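Local coordinates for protein fatty acid synthase 1, isoform A (Drosophila melanogaster, PDB 6FN6) that probably carries out several steps of de novo long-chain fatty acid synthesis, this piece being the modifying region with dehydratase, enoylreductase and ketoreductase domains, at residues E791-S796 and F806-K811; T734-V739 and E769-R774; Q43-M48 and I104-S109; N186-Y191 and G966-R971. One frame throughout, in Å; residues are numbered along the deposited sequence.

From the N terminus, contact 3 comes first: a loop of 55 residues, rich in strand and without helix, is closed within the predicted N-terminal hotdog fold of the dehydratase. Contact 4 opens next, in the predicted C-terminal one, and closes only after 774 intervening residues, on a helix of the ketoreductase domain. Contacts 2 and 1 both fall within that long span, one after the other, and no two contacts cross. Both reach one parallel sheet of the enoylreductase, against which they pack helices 768-775 and 791-797. Their centres lie about 14 Å apart, and they meet where Ala795 CB is 3.3 Å from Glu769 OE1.

Contact 1: E791-S796 and F806-K811; sequences EKLQAS and FLEIGK
Leu793 and Ser796, one helical turn apart, face Phe806 and Glu808 in a Rossmann-type sheet of the enoylreductase, a nucleotide-binding fold of the zinc-binding dehydrogenase family. Helix 791-797 belongs to the beta-alpha-beta crossover from strand 781-786 to the parallel neighbour 804-808, and its short segment runs back at 156° to the strand, the axes 11.2 Å apart. Ser796 CB meets the ring edge of Phe806, near its plane, 3.9 Å from CE2. The ring is carried to the helix because its CG lies opposite the backbone N (chi1 -158°). Leu793 CG comes 4.3 Å from Phe806 CZ, an apolar contact beside that of the serine CB. The same leucine sends CD1 across the carboxylate of Glu808, 3.5 Å from OE1, a van der Waals contact only. The polar partner of OE1 is Asn786 ND2 on strand 781-786, which gives it a hydrogen bond, so the buried oxygen is satisfied from the adjacent strand. Ser796 OG is likewise turned to polar company, back to Lys792 O in its own helix and to His714 NE2. Farther out, the ring of Phe831 meets that of Phe806, the planes nearly parallel, and Met822 of the second subunit packs on Leu793. At the strand's end, the Glu808 chain bends at chi2 and OE2 takes Gly810 N at 2.9 Å, the donor standing 31° out of the carboxylate plane.

Contact 2: T734-V739 and E769-R774; sequences TVFTTV and EQLVLR
Phe736 reaches from the strand 734-739 to the helix 768-775 and overlaps Leu771 and Val772 with one corner of its ring. CD1 is the atom that does the touching: it lies 4.2 Å from Leu771 CD2 and 4.3 Å from Val772 CG2. Both methyls approach the ring obliquely. With chi1 at -66°, Phe736 CG sits opposite its own carbonyl carbon, which brings the ring to the helix. No hydrogen bond joins the two segments; dispersion between the ring corner and two branched side chains makes the contact, over 120 Å² of buried surface. Leu712 of strand 710-713 and Asn759 also touch the phenylalanine. Val735 and Thr737, its neighbours along the strand, instead meet helix 719-731. The helix itself has a polar tie of its own, a salt bridge from Glu769 OE1 to Arg798 NH1. Strand 734-739 lies between strands 710-713 and 760-762 in a six-stranded parallel sheet, with helix 768-775 leading into the strand 781-786. A parallel sheet with helices on both faces, one of them held here through a strand phenylalanine, is the build of a Rossmann-type dinucleotide-binding fold.

Contact 3: Q43-M48 and I104-S109; sequences QTFAKM and ITIPES
A chi1 of -176° brings the Phe45 ring of helix 34-48 against the strand end, and in Ile104 a chi1 of -172° places CG1 opposite the backbone N, which leaves the CG2 methyl in the crowded position between N and carbonyl carbon. From there CG2 stands over the middle of the aromatic face, 3.9 Å from the ring centroid and 6° off the normal: a well-centred CH-pi contact. The longer branch of Ile104 lies over the same face, nearer the rim, its CD1 3.8 Å from Phe45 CD2. Ile106, just beyond the strand, adds CG1 at 3.7 Å from Phe45 CE2, arriving obliquely, so that the ring is met by two isoleucines from one short segment. The interface holds no hydrogen bond and rests on apolar packing. With an alanine in place of Phe45, a gap would probably open beside Ile104, whose CG2 methyl would lose the ring face, and Ile106 its aromatic partner. Phe83 of strand 76-83 brings its own ring against Phe45 and also touches Ile104, widening the apolar cluster. Both segments lie in the predicted N-terminal hotdog fold of the dehydratase, in which helix 34-48 is the central helix wrapped by antiparallel strands; here its last turns pack on the end of strand 98-105, which pairs with strands 58-65 and 89-93.

Contact 4: N186-Y191 and G966-R971; sequences NLRELY and GLMIRR
Arg188, from a loop of the predicted C-terminal hotdog fold of the dehydratase, meets Arg971 and Met968 on helix 963-974 of the ketoreductase domain, joining two catalytic domains of one chain. Arg188 is the centre of an inverse gamma turn, and a bend at chi3 (71°) turns its guanidinium to the helix. Arg971 NH1 and Met968 SD both stand over the same face of this guanidinium; the Arg188 and Met968 side chains cross at about a right angle, Met968 CE 3.7 Å from Arg188 NH1. The two guanidinium planes are inclined by 46°. Arg188 NE and Arg971 NH1, both donors, are modelled 2.9 Å apart; this closeness is doubtful and is no hydrogen bond. Glu137 of helix 131-141 probably offsets the two like charges: its OE1 makes a salt bridge to Arg188 NH2 and its OE2 one to Arg971 NH2. Tyr964 OH adds a hydrogen bond to Arg188 NH2. A leucine in place of Arg188 would probably leave Glu137 OE1 without this charged mate and Tyr964 OH without its bond to the guanidinium. Both faces of the Arg971 guanidinium are met near the rim, by Arg188 CG 3.9 Å above one and Leu967 CD2 3.6 Å above the other.

Contact 1: E791-S796 and F806-K811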
loop_
_atom_site.group_PDB
_atom_site.type_symbol
_atom_site.label_atom_id
_atom_site.label_comp_id
_atom_site.label_asym_id
_atom_site.label_seq_id
_atom_site.Cartn_x
_atom_site.Cartn_y
_atom_site.Cartn_z
ATOM N N GLU A 791 -2.102 8.068 9.090
ATOM C CA GLU A 791 -1.342 7.339 10.108
ATOM C C GLU A 791 -2.252 6.478 10.984
ATOM O O GLU A 791 -1.823 5.458 11.524
ATOM C CB GLU A 791 -0.530 8.308 10.983
ATOM C CG GLU A 791 -1.349 9.211 11.908
ATOM C CD GLU A 791 -2.015 10.366 11.182
ATOM O OE1 GLU A 791 -1.654 10.634 10.016
ATOM O OE2 GLU A 791 -2.903 11.007 11.784
ATOM N N LYS A 792 -3.512 6.884 11.111
ATOM C CA LYS A 792 -4.477 6.129 11.898
ATOM C C LYS A 792 -4.972 4.906 11.132
ATOM O O LYS A 792 -5.447 3.943 11.735
ATOM C CB LYS A 792 -5.662 7.013 12.293
ATOM C CG LYS A 792 -5.294 8.193 13.181
ATOM C CD LYS A 792 -6.479 9.128 13.375
ATOM C CE LYS A 792 -6.041 10.474 13.933
ATOM N NZ LYS A 792 -7.140 11.483 13.900
ATOM N N LEU A 793 -4.872 4.946 9.806
ATOM C CA LEU A 793 -5.254 3.801 8.983
ATOM C C LEU A 793 -4.165 2.735 9.028
ATOM O O LEU A 793 -4.444 1.563 9.275
ATOM C CB LEU A 793 -5.514 4.235 7.536
ATOM C CG LEU A 793 -6.161 3.196 6.608
ATOM C CD1 LEU A 793 -6.941 3.881 5.505
ATOM C CD2 LEU A 793 -5.135 2.256 5.991
ATOM N N GLN A 794 -2.925 3.147 8.782
ATOM C CA GLN A 794 -1.796 2.228 8.825
ATOM C C GLN A 794 -1.674 1.606 10.215
ATOM O O GLN A 794 -1.255 0.455 10.358
ATOM C CB GLN A 794 -0.498 2.940 8.433
ATOM C CG GLN A 794 -0.246 2.990 6.928
ATOM C CD GLN A 794 0.081 1.622 6.338
ATOM O OE1 GLN A 794 -0.002 0.602 7.021
ATOM N NE2 GLN A 794 0.459 1.599 5.064
ATOM N N ALA A 795 -2.039 2.373 11.237
ATOM C CA ALA A 795 -2.029 1.872 12.605
ATOM C C ALA A 795 -3.129 0.832 12.778
ATOM O O ALA A 795 -2.964 -0.145 13.509
ATOM C CB ALA A 795 -2.209 3.011 13.594
ATOM N N SER A 796 -4.247 1.046 12.091
ATOM C CA SER A 796 -5.371 0.118 12.141
ATOM C C SER A 796 -5.018 -1.173 11.414
ATOM O O SER A 796 -5.487 -2.251 11.775
ATOM C CB SER A 796 -6.622 0.746 11.519
ATOM O OG SER A 796 -6.975 1.954 12.171
ATOM N N PHE A 806 -10.059 -6.380 6.507
ATOM C CA PHE A 806 -10.142 -4.934 6.670
ATOM C C PHE A 806 -11.308 -4.369 5.867
ATOM O O PHE A 806 -11.453 -4.645 4.678
ATOM C CB PHE A 806 -8.832 -4.279 6.233
ATOM C CG PHE A 806 -8.606 -2.918 6.823
ATOM C CD1 PHE A 806 -9.091 -1.781 6.199
ATOM C CD2 PHE A 806 -7.894 -2.775 8.002
ATOM C CE1 PHE A 806 -8.874 -0.529 6.742
ATOM C CE2 PHE A 806 -7.674 -1.525 8.549
ATOM C CZ PHE A 806 -8.164 -0.401 7.918
ATOM N N LEU A 807 -12.127 -3.561 6.530
ATOM C CA LEU A 807 -13.335 -3.018 5.922
ATOM C C LEU A 807 -13.278 -1.497 5.899
ATOM O O LEU A 807 -13.562 -0.844 6.904
ATOM C CB LEU A 807 -14.569 -3.492 6.689
ATOM C CG LEU A 807 -14.627 -4.997 6.954
ATOM C CD1 LEU A 807 -15.768 -5.335 7.898
ATOM C CD2 LEU A 807 -14.764 -5.763 5.650
ATOM N N GLU A 808 -12.904 -0.935 4.754
ATOM C CA GLU A 808 -12.749 0.510 4.640
ATOM C C GLU A 808 -14.062 1.160 4.213
ATOM O O GLU A 808 -14.651 0.786 3.199
ATOM C CB GLU A 808 -11.641 0.857 3.643
ATOM C CG GLU A 808 -11.325 2.342 3.558
ATOM C CD GLU A 808 -10.896 2.926 4.892
ATOM O OE1 GLU A 808 -10.075 2.291 5.583
ATOM O OE2 GLU A 808 -11.383 4.019 5.251
ATOM N N ILE A 809 -14.516 2.130 4.998
ATOM C CA ILE A 809 -15.716 2.888 4.662
ATOM C C ILE A 809 -15.406 4.383 4.607
ATOM O O ILE A 809 -16.310 5.205 4.469
ATOM C CB ILE A 809 -16.855 2.590 5.655
ATOM C CG1 ILE A 809 -16.415 2.889 7.090
ATOM C CG2 ILE A 809 -17.297 1.141 5.519
ATOM C CD1 ILE A 809 -17.546 2.858 8.094
ATOM N N GLY A 810 -14.124 4.724 4.722
ATOM C CA GLY A 810 -13.662 6.089 4.546
ATOM C C GLY A 810 -13.376 6.348 3.080
ATOM O O GLY A 810 -13.550 5.451 2.256
ATOM N N LYS A 811 -12.953 7.565 2.743
ATOM C CA LYS A 811 -12.753 7.927 1.342
ATOM C C LYS A 811 -11.424 8.631 1.076
ATOM O O LYS A 811 -10.959 8.661 -0.063
ATOM C CB LYS A 811 -13.899 8.822 0.868
ATOM C CG LYS A 811 -15.272 8.160 0.924
ATOM C CD LYS A 811 -15.363 6.966 -0.015
ATOM C CE LYS A 811 -16.726 6.304 0.065
ATOM N NZ LYS A 811 -17.800 7.174 -0.479
#

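Contact 2: T734-V739 and E769-R774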
loop_
_atom_site.group_PDB
_atom_site.type_symbol
_atom_site.label_atom_id
_atom_site.label_comp_id
_atom_site.label_asym_id
_atom_site.label_seq_id
_atom_site.Cartn_x
_atom_site.Cartn_y
_atom_site.Cartn_z
ATOM N N THR A 734 -16.427 -9.933 20.181
ATOM C CA THR A 734 -15.730 -9.055 21.108
ATOM C C THR A 734 -15.434 -7.746 20.383
ATOM O O THR A 734 -14.873 -7.744 19.285
ATOM C CB THR A 734 -14.433 -9.696 21.636
ATOM O OG1 THR A 734 -14.756 -10.819 22.467
ATOM C CG2 THR A 734 -13.608 -8.692 22.439
ATOM N N VAL A 735 -15.827 -6.633 20.994
ATOM C CA VAL A 735 -15.738 -5.340 20.338
ATOM C C VAL A 735 -14.685 -4.436 20.970
ATOM O O VAL A 735 -14.639 -4.257 22.187
ATOM C CB VAL A 735 -17.118 -4.648 20.334
ATOM C CG1 VAL A 735 -17.014 -3.226 19.819
ATOM C CG2 VAL A 735 -18.102 -5.435 19.490
ATOM N N PHE A 736 -13.836 -3.878 20.112
ATOM C CA PHE A 736 -12.951 -2.781 20.480
ATOM C C PHE A 736 -13.436 -1.523 19.756
ATOM O O PHE A 736 -13.924 -1.604 18.630
ATOM C CB PHE A 736 -11.501 -3.097 20.108
ATOM C CG PHE A 736 -10.907 -4.233 20.895
ATOM C CD1 PHE A 736 -10.252 -3.995 22.092
ATOM C CD2 PHE A 736 -11.006 -5.539 20.438
ATOM C CE1 PHE A 736 -9.706 -5.041 22.822
ATOM C CE2 PHE A 736 -10.462 -6.586 21.164
ATOM C CZ PHE A 736 -9.813 -6.336 22.356
ATOM N N THR A 737 -13.332 -0.367 20.405
ATOM C CA THR A 737 -13.739 0.882 19.767
ATOM C C THR A 737 -12.854 2.057 20.149
ATOM O O THR A 737 -11.976 1.943 21.004
ATOM C CB THR A 737 -15.197 1.259 20.117
ATOM O OG1 THR A 737 -15.325 1.440 21.534
ATOM C CG2 THR A 737 -16.152 0.185 19.655
ATOM N N THR A 738 -13.101 3.185 19.492
ATOM C CA THR A 738 -12.414 4.430 19.796
ATOM C C THR A 738 -13.426 5.574 19.840
ATOM O O THR A 738 -14.497 5.491 19.237
ATOM C CB THR A 738 -11.317 4.730 18.762
ATOM O OG1 THR A 738 -11.852 4.616 17.438
ATOM C CG2 THR A 738 -10.159 3.755 18.925
ATOM N N VAL A 739 -13.084 6.639 20.560
ATOM C CA VAL A 739 -13.981 7.778 20.730
ATOM C C VAL A 739 -13.210 9.089 20.654
ATOM O O VAL A 739 -12.010 9.134 20.928
ATOM C CB VAL A 739 -14.749 7.692 22.060
ATOM C CG1 VAL A 739 -15.726 6.529 22.037
ATOM C CG2 VAL A 739 -13.780 7.570 23.234
ATOM N N GLU A 769 -3.668 1.495 18.834
ATOM C CA GLU A 769 -2.874 0.380 18.333
ATOM C C GLU A 769 -2.261 -0.405 19.490
ATOM O O GLU A 769 -2.379 -1.629 19.552
ATOM C CB GLU A 769 -1.779 0.882 17.390
ATOM C CG GLU A 769 -0.931 -0.221 16.777
ATOM C CD GLU A 769 0.199 0.322 15.928
ATOM O OE1 GLU A 769 0.100 1.484 15.477
ATOM O OE2 GLU A 769 1.191 -0.407 15.718
ATOM N N GLN A 770 -1.608 0.304 20.406
ATOM C CA GLN A 770 -0.983 -0.331 21.559
ATOM C C GLN A 770 -2.046 -1.009 22.411
ATOM O O GLN A 770 -1.852 -2.126 22.884
ATOM C CB GLN A 770 -0.204 0.687 22.396
ATOM C CG GLN A 770 1.099 1.161 21.766
ATOM C CD GLN A 770 0.875 2.024 20.543
ATOM O OE1 GLN A 770 0.061 2.949 20.562
ATOM N NE2 GLN A 770 1.596 1.727 19.469
ATOM N N LEU A 771 -3.172 -0.327 22.594
ATOM C CA LEU A 771 -4.257 -0.839 23.424
ATOM C C LEU A 771 -4.770 -2.176 22.910
ATOM O O LEU A 771 -4.925 -3.128 23.677
ATOM C CB LEU A 771 -5.403 0.174 23.474
ATOM C CG LEU A 771 -6.638 -0.184 24.310
ATOM C CD1 LEU A 771 -7.285 1.079 24.855
ATOM C CD2 LEU A 771 -7.663 -0.989 23.512
ATOM N N VAL A 772 -5.037 -2.241 21.611
ATOM C CA VAL A 772 -5.610 -3.435 21.004
ATOM C C VAL A 772 -4.614 -4.583 21.046
ATOM O O VAL A 772 -4.966 -5.702 21.410
ATOM C CB VAL A 772 -6.072 -3.150 19.565
ATOM C CG1 VAL A 772 -6.431 -4.447 18.839
ATOM C CG2 VAL A 772 -7.254 -2.204 19.578
ATOM N N LEU A 773 -3.374 -4.304 20.660
ATOM C CA LEU A 773 -2.337 -5.325 20.654
ATOM C C LEU A 773 -2.105 -5.843 22.073
ATOM O O LEU A 773 -1.830 -7.026 22.272
ATOM C CB LEU A 773 -1.038 -4.771 20.063
ATOM C CG LEU A 773 -1.068 -4.416 18.572
ATOM C CD1 LEU A 773 0.259 -3.814 18.137
ATOM C CD2 LEU A 773 -1.399 -5.629 17.713
ATOM N N ARG A 774 -2.212 -4.951 23.056
ATOM C CA ARG A 774 -2.053 -5.335 24.458
ATOM C C ARG A 774 -3.172 -6.259 24.922
ATOM O O ARG A 774 -2.926 -7.262 25.595
ATOM C CB ARG A 774 -2.029 -4.103 25.361
ATOM C CG ARG A 774 -0.683 -3.803 25.991
ATOM C CD ARG A 774 -0.830 -2.769 27.092
ATOM N NE ARG A 774 -1.141 -1.446 26.557
ATOM C CZ ARG A 774 -0.234 -0.519 26.260
ATOM N NH1 ARG A 774 1.060 -0.752 26.442
ATOM N NH2 ARG A 774 -0.627 0.653 25.779
#

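Contact 3: Q43-M48 and I104-S109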
loop_
_atom_site.group_PDB
_atom_site.type_symbol
_atom_site.label_atom_id
_atom_site.label_comp_id
_atom_site.label_asym_id
_atom_site.label_seq_id
_atom_site.Cartn_x
_atom_site.Cartn_y
_atom_site.Cartn_z
ATOM N N GLN A 43 14.340 17.635 -18.786
ATOM C CA GLN A 43 15.517 18.401 -19.177
ATOM C C GLN A 43 16.687 18.193 -18.222
ATOM O O GLN A 43 17.754 17.735 -18.630
ATOM C CB GLN A 43 15.172 19.888 -19.260
ATOM C CG GLN A 43 14.402 20.262 -20.516
ATOM C CD GLN A 43 14.020 21.725 -20.557
ATOM O OE1 GLN A 43 14.074 22.423 -19.546
ATOM N NE2 GLN A 43 13.630 22.199 -21.735
ATOM N N THR A 44 16.482 18.521 -16.951
ATOM C CA THR A 44 17.557 18.449 -15.969
ATOM C C THR A 44 18.126 17.039 -15.860
ATOM O O THR A 44 19.333 16.866 -15.700
ATOM C CB THR A 44 17.081 18.900 -14.574
ATOM O OG1 THR A 44 15.895 18.182 -14.212
ATOM C CG2 THR A 44 16.798 20.398 -14.564
ATOM N N PHE A 45 17.260 16.037 -15.949
ATOM C CA PHE A 45 17.694 14.648 -15.837
ATOM C C PHE A 45 18.627 14.257 -16.978
ATOM O O PHE A 45 19.597 13.526 -16.774
ATOM C CB PHE A 45 16.490 13.708 -15.806
ATOM C CG PHE A 45 16.857 12.266 -15.602
ATOM C CD1 PHE A 45 17.397 11.838 -14.398
ATOM C CD2 PHE A 45 16.657 11.337 -16.607
ATOM C CE1 PHE A 45 17.736 10.513 -14.205
ATOM C CE2 PHE A 45 16.993 10.010 -16.419
ATOM C CZ PHE A 45 17.533 9.598 -15.216
ATOM N N ALA A 46 18.332 14.742 -18.178
ATOM C CA ALA A 46 19.172 14.457 -19.334
ATOM C C ALA A 46 20.501 15.195 -19.224
ATOM O O ALA A 46 21.541 14.701 -19.663
ATOM C CB ALA A 46 18.456 14.843 -20.617
ATOM N N LYS A 47 20.457 16.381 -18.628
ATOM C CA LYS A 47 21.641 17.217 -18.503
ATOM C C LYS A 47 22.693 16.543 -17.622
ATOM O O LYS A 47 23.874 16.511 -17.971
ATOM C CB LYS A 47 21.267 18.592 -17.945
ATOM C CG LYS A 47 22.312 19.667 -18.207
ATOM C CD LYS A 47 21.818 21.043 -17.781
ATOM C CE LYS A 47 22.902 22.103 -17.941
ATOM N NZ LYS A 47 23.276 22.308 -19.373
ATOM N N MET A 48 22.265 15.998 -16.486
ATOM C CA MET A 48 23.197 15.360 -15.559
ATOM C C MET A 48 23.687 14.027 -16.113
ATOM O O MET A 48 24.759 13.550 -15.739
ATOM C CB MET A 48 22.567 15.144 -14.175
ATOM C CG MET A 48 21.140 14.618 -14.160
ATOM S SD MET A 48 20.434 14.568 -12.498
ATOM C CE MET A 48 20.415 16.306 -12.055
ATOM N N ILE A 104 11.645 8.349 -13.127
ATOM C CA ILE A 104 12.164 8.600 -14.468
ATOM C C ILE A 104 13.385 7.729 -14.740
ATOM O O ILE A 104 14.303 7.657 -13.924
ATOM C CB ILE A 104 12.498 10.093 -14.662
ATOM C CG1 ILE A 104 12.845 10.369 -16.129
ATOM C CG2 ILE A 104 13.651 10.517 -13.748
ATOM C CD1 ILE A 104 12.901 11.839 -16.478
ATOM N N THR A 105 13.388 7.067 -15.893
ATOM C CA THR A 105 14.500 6.207 -16.280
ATOM C C THR A 105 14.754 6.274 -17.783
ATOM O O THR A 105 13.825 6.465 -18.570
ATOM C CB THR A 105 14.244 4.739 -15.888
ATOM O OG1 THR A 105 13.036 4.279 -16.503
ATOM C CG2 THR A 105 14.130 4.592 -14.378
ATOM N N ILE A 106 16.015 6.118 -18.171
ATOM C CA ILE A 106 16.387 6.049 -19.579
ATOM C C ILE A 106 16.288 4.594 -20.032
ATOM O O ILE A 106 17.059 3.751 -19.570
ATOM C CB ILE A 106 17.799 6.621 -19.819
ATOM C CG1 ILE A 106 17.812 8.121 -19.522
ATOM C CG2 ILE A 106 18.250 6.362 -21.255
ATOM C CD1 ILE A 106 19.193 8.740 -19.489
ATOM N N PRO A 107 15.338 4.291 -20.936
ATOM C CA PRO A 107 15.087 2.895 -21.314
ATOM C C PRO A 107 16.170 2.271 -22.190
ATOM O O PRO A 107 16.941 2.980 -22.839
ATOM C CB PRO A 107 13.768 2.981 -22.085
ATOM C CG PRO A 107 13.786 4.337 -22.689
ATOM C CD PRO A 107 14.466 5.221 -21.681
ATOM N N GLU A 108 16.216 0.943 -22.194
ATOM C CA GLU A 108 17.117 0.197 -23.062
ATOM C C GLU A 108 16.769 0.474 -24.522
ATOM O O GLU A 108 17.634 0.819 -25.326
ATOM C CB GLU A 108 17.027 -1.302 -22.758
ATOM C CG GLU A 108 17.900 -2.194 -23.636
ATOM C CD GLU A 108 19.374 -2.083 -23.300
ATOM O OE1 GLU A 108 19.704 -1.521 -22.233
ATOM O OE2 GLU A 108 20.205 -2.560 -24.102
ATOM N N SER A 109 15.489 0.320 -24.849
ATOM C CA SER A 109 14.992 0.553 -26.201
ATOM C C SER A 109 13.695 1.356 -26.168
ATOM O O SER A 109 12.650 0.842 -25.770
ATOM C CB SER A 109 14.766 -0.774 -26.925
ATOM O OG SER A 109 14.153 -0.567 -28.186
#

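Contact 4: N186-Y191 and G966-R971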
loop_
_atom_site.group_PDB
_atom_site.type_symbol
_atom_site.label_atom_id
_atom_site.label_comp_id
_atom_site.label_asym_id
_atom_site.label_seq_id
_atom_site.Cartn_x
_atom_site.Cartn_y
_atom_site.Cartn_z
ATOM N N ASN A 186 -17.457 14.086 -20.308
ATOM C CA ASN A 186 -18.842 14.487 -20.517
ATOM C C ASN A 186 -19.224 15.681 -19.643
ATOM O O ASN A 186 -19.894 16.605 -20.102
ATOM C CB ASN A 186 -19.776 13.310 -20.235
ATOM C CG ASN A 186 -21.173 13.535 -20.775
ATOM O OD1 ASN A 186 -21.586 14.670 -21.013
ATOM N ND2 ASN A 186 -21.908 12.448 -20.984
ATOM N N LEU A 187 -18.803 15.654 -18.383
ATOM C CA LEU A 187 -19.110 16.739 -17.460
ATOM C C LEU A 187 -18.343 17.999 -17.860
ATOM O O LEU A 187 -17.121 17.978 -17.994
ATOM C CB LEU A 187 -18.768 16.332 -16.024
ATOM C CG LEU A 187 -19.197 17.285 -14.906
ATOM C CD1 LEU A 187 -20.713 17.405 -14.830
ATOM C CD2 LEU A 187 -18.631 16.825 -13.572
ATOM N N ARG A 188 -19.073 19.094 -18.044
ATOM C CA ARG A 188 -18.486 20.348 -18.503
ATOM C C ARG A 188 -18.027 21.211 -17.337
ATOM O O ARG A 188 -18.547 22.304 -17.124
ATOM C CB ARG A 188 -19.492 21.124 -19.352
ATOM C CG ARG A 188 -20.122 20.314 -20.470
ATOM C CD ARG A 188 -21.170 21.136 -21.204
ATOM N NE ARG A 188 -20.581 22.198 -22.013
ATOM C CZ ARG A 188 -21.274 23.194 -22.559
ATOM N NH1 ARG A 188 -22.585 23.269 -22.378
ATOM N NH2 ARG A 188 -20.656 24.118 -23.282
ATOM N N GLU A 189 -17.050 20.713 -16.589
ATOM C CA GLU A 189 -16.519 21.435 -15.442
ATOM C C GLU A 189 -14.998 21.498 -15.520
ATOM O O GLU A 189 -14.390 20.909 -16.414
ATOM C CB GLU A 189 -16.958 20.760 -14.143
ATOM C CG GLU A 189 -18.448 20.857 -13.847
ATOM C CD GLU A 189 -18.928 22.285 -13.684
ATOM O OE1 GLU A 189 -20.134 22.532 -13.896
ATOM O OE2 GLU A 189 -18.102 23.158 -13.336
ATOM N N LEU A 190 -14.386 22.215 -14.584
ATOM C CA LEU A 190 -12.941 22.405 -14.597
ATOM C C LEU A 190 -12.225 21.194 -14.002
ATOM O O LEU A 190 -12.423 20.852 -12.836
ATOM C CB LEU A 190 -12.560 23.678 -13.836
ATOM C CG LEU A 190 -11.076 24.053 -13.838
ATOM C CD1 LEU A 190 -10.582 24.323 -15.249
ATOM C CD2 LEU A 190 -10.828 25.261 -12.947
ATOM N N TYR A 191 -11.398 20.550 -14.823
ATOM C CA TYR A 191 -10.574 19.424 -14.393
ATOM C C TYR A 191 -9.096 19.782 -14.468
ATOM O O TYR A 191 -8.653 20.403 -15.436
ATOM C CB TYR A 191 -10.827 18.195 -15.268
ATOM C CG TYR A 191 -12.080 17.415 -14.949
ATOM C CD1 TYR A 191 -12.108 16.510 -13.897
ATOM C CD2 TYR A 191 -13.229 17.566 -15.715
ATOM C CE1 TYR A 191 -13.247 15.784 -13.608
ATOM C CE2 TYR A 191 -14.374 16.845 -15.434
ATOM C CZ TYR A 191 -14.377 15.954 -14.380
ATOM O OH TYR A 191 -15.515 15.233 -14.094
ATOM N N GLY A 966 -23.031 21.783 -33.654
ATOM C CA GLY A 966 -23.252 20.357 -33.787
ATOM C C GLY A 966 -23.023 19.625 -32.475
ATOM O O GLY A 966 -23.711 18.650 -32.171
ATOM N N LEU A 967 -22.053 20.102 -31.700
ATOM C CA LEU A 967 -21.743 19.513 -30.403
ATOM C C LEU A 967 -22.927 19.626 -29.449
ATOM O O LEU A 967 -23.351 18.638 -28.850
ATOM C CB LEU A 967 -20.511 20.188 -29.790
ATOM C CG LEU A 967 -20.124 19.773 -28.365
ATOM C CD1 LEU A 967 -19.891 18.271 -28.275
ATOM C CD2 LEU A 967 -18.890 20.537 -27.902
ATOM N N MET A 968 -23.457 20.835 -29.314
ATOM C CA MET A 968 -24.563 21.085 -28.398
ATOM C C MET A 968 -25.802 20.292 -28.808
ATOM O O MET A 968 -26.527 19.770 -27.960
ATOM C CB MET A 968 -24.883 22.579 -28.348
ATOM C CG MET A 968 -23.797 23.424 -27.689
ATOM S SD MET A 968 -23.328 22.865 -26.035
ATOM C CE MET A 968 -24.911 22.892 -25.193
ATOM N N ILE A 969 -26.043 20.206 -30.110
ATOM C CA ILE A 969 -27.193 19.473 -30.618
ATOM C C ILE A 969 -27.014 17.997 -30.281
ATOM O O ILE A 969 -27.955 17.334 -29.843
ATOM C CB ILE A 969 -27.379 19.703 -32.137
ATOM C CG1 ILE A 969 -27.695 21.177 -32.408
ATOM C CG2 ILE A 969 -28.486 18.808 -32.697
ATOM C CD1 ILE A 969 -27.616 21.574 -33.868
ATOM N N ARG A 970 -25.803 17.487 -30.486
ATOM C CA ARG A 970 -25.502 16.096 -30.172
ATOM C C ARG A 970 -25.739 15.827 -28.688
ATOM O O ARG A 970 -26.337 14.818 -28.316
ATOM C CB ARG A 970 -24.058 15.749 -30.547
ATOM C CG ARG A 970 -23.728 14.277 -30.353
ATOM C CD ARG A 970 -22.329 13.923 -30.828
ATOM N NE ARG A 970 -21.289 14.536 -30.006
ATOM C CZ ARG A 970 -20.934 14.103 -28.801
ATOM N NH1 ARG A 970 -21.553 13.066 -28.253
ATOM N NH2 ARG A 970 -19.971 14.721 -28.130
ATOM N N ARG A 971 -25.273 16.741 -27.843
ATOM C CA ARG A 971 -25.430 16.596 -26.404
ATOM C C ARG A 971 -26.903 16.631 -25.992
ATOM O O ARG A 971 -27.327 15.863 -25.127
ATOM C CB ARG A 971 -24.653 17.695 -25.675
ATOM C CG ARG A 971 -23.141 17.539 -25.758
ATOM C CD ARG A 971 -22.421 18.647 -25.007
ATOM N NE ARG A 971 -20.993 18.373 -24.859
ATOM C CZ ARG A 971 -20.075 19.293 -24.580
ATOM N NH1 ARG A 971 -20.422 20.562 -24.415
ATOM N NH2 ARG A 971 -18.800 18.943 -24.464
#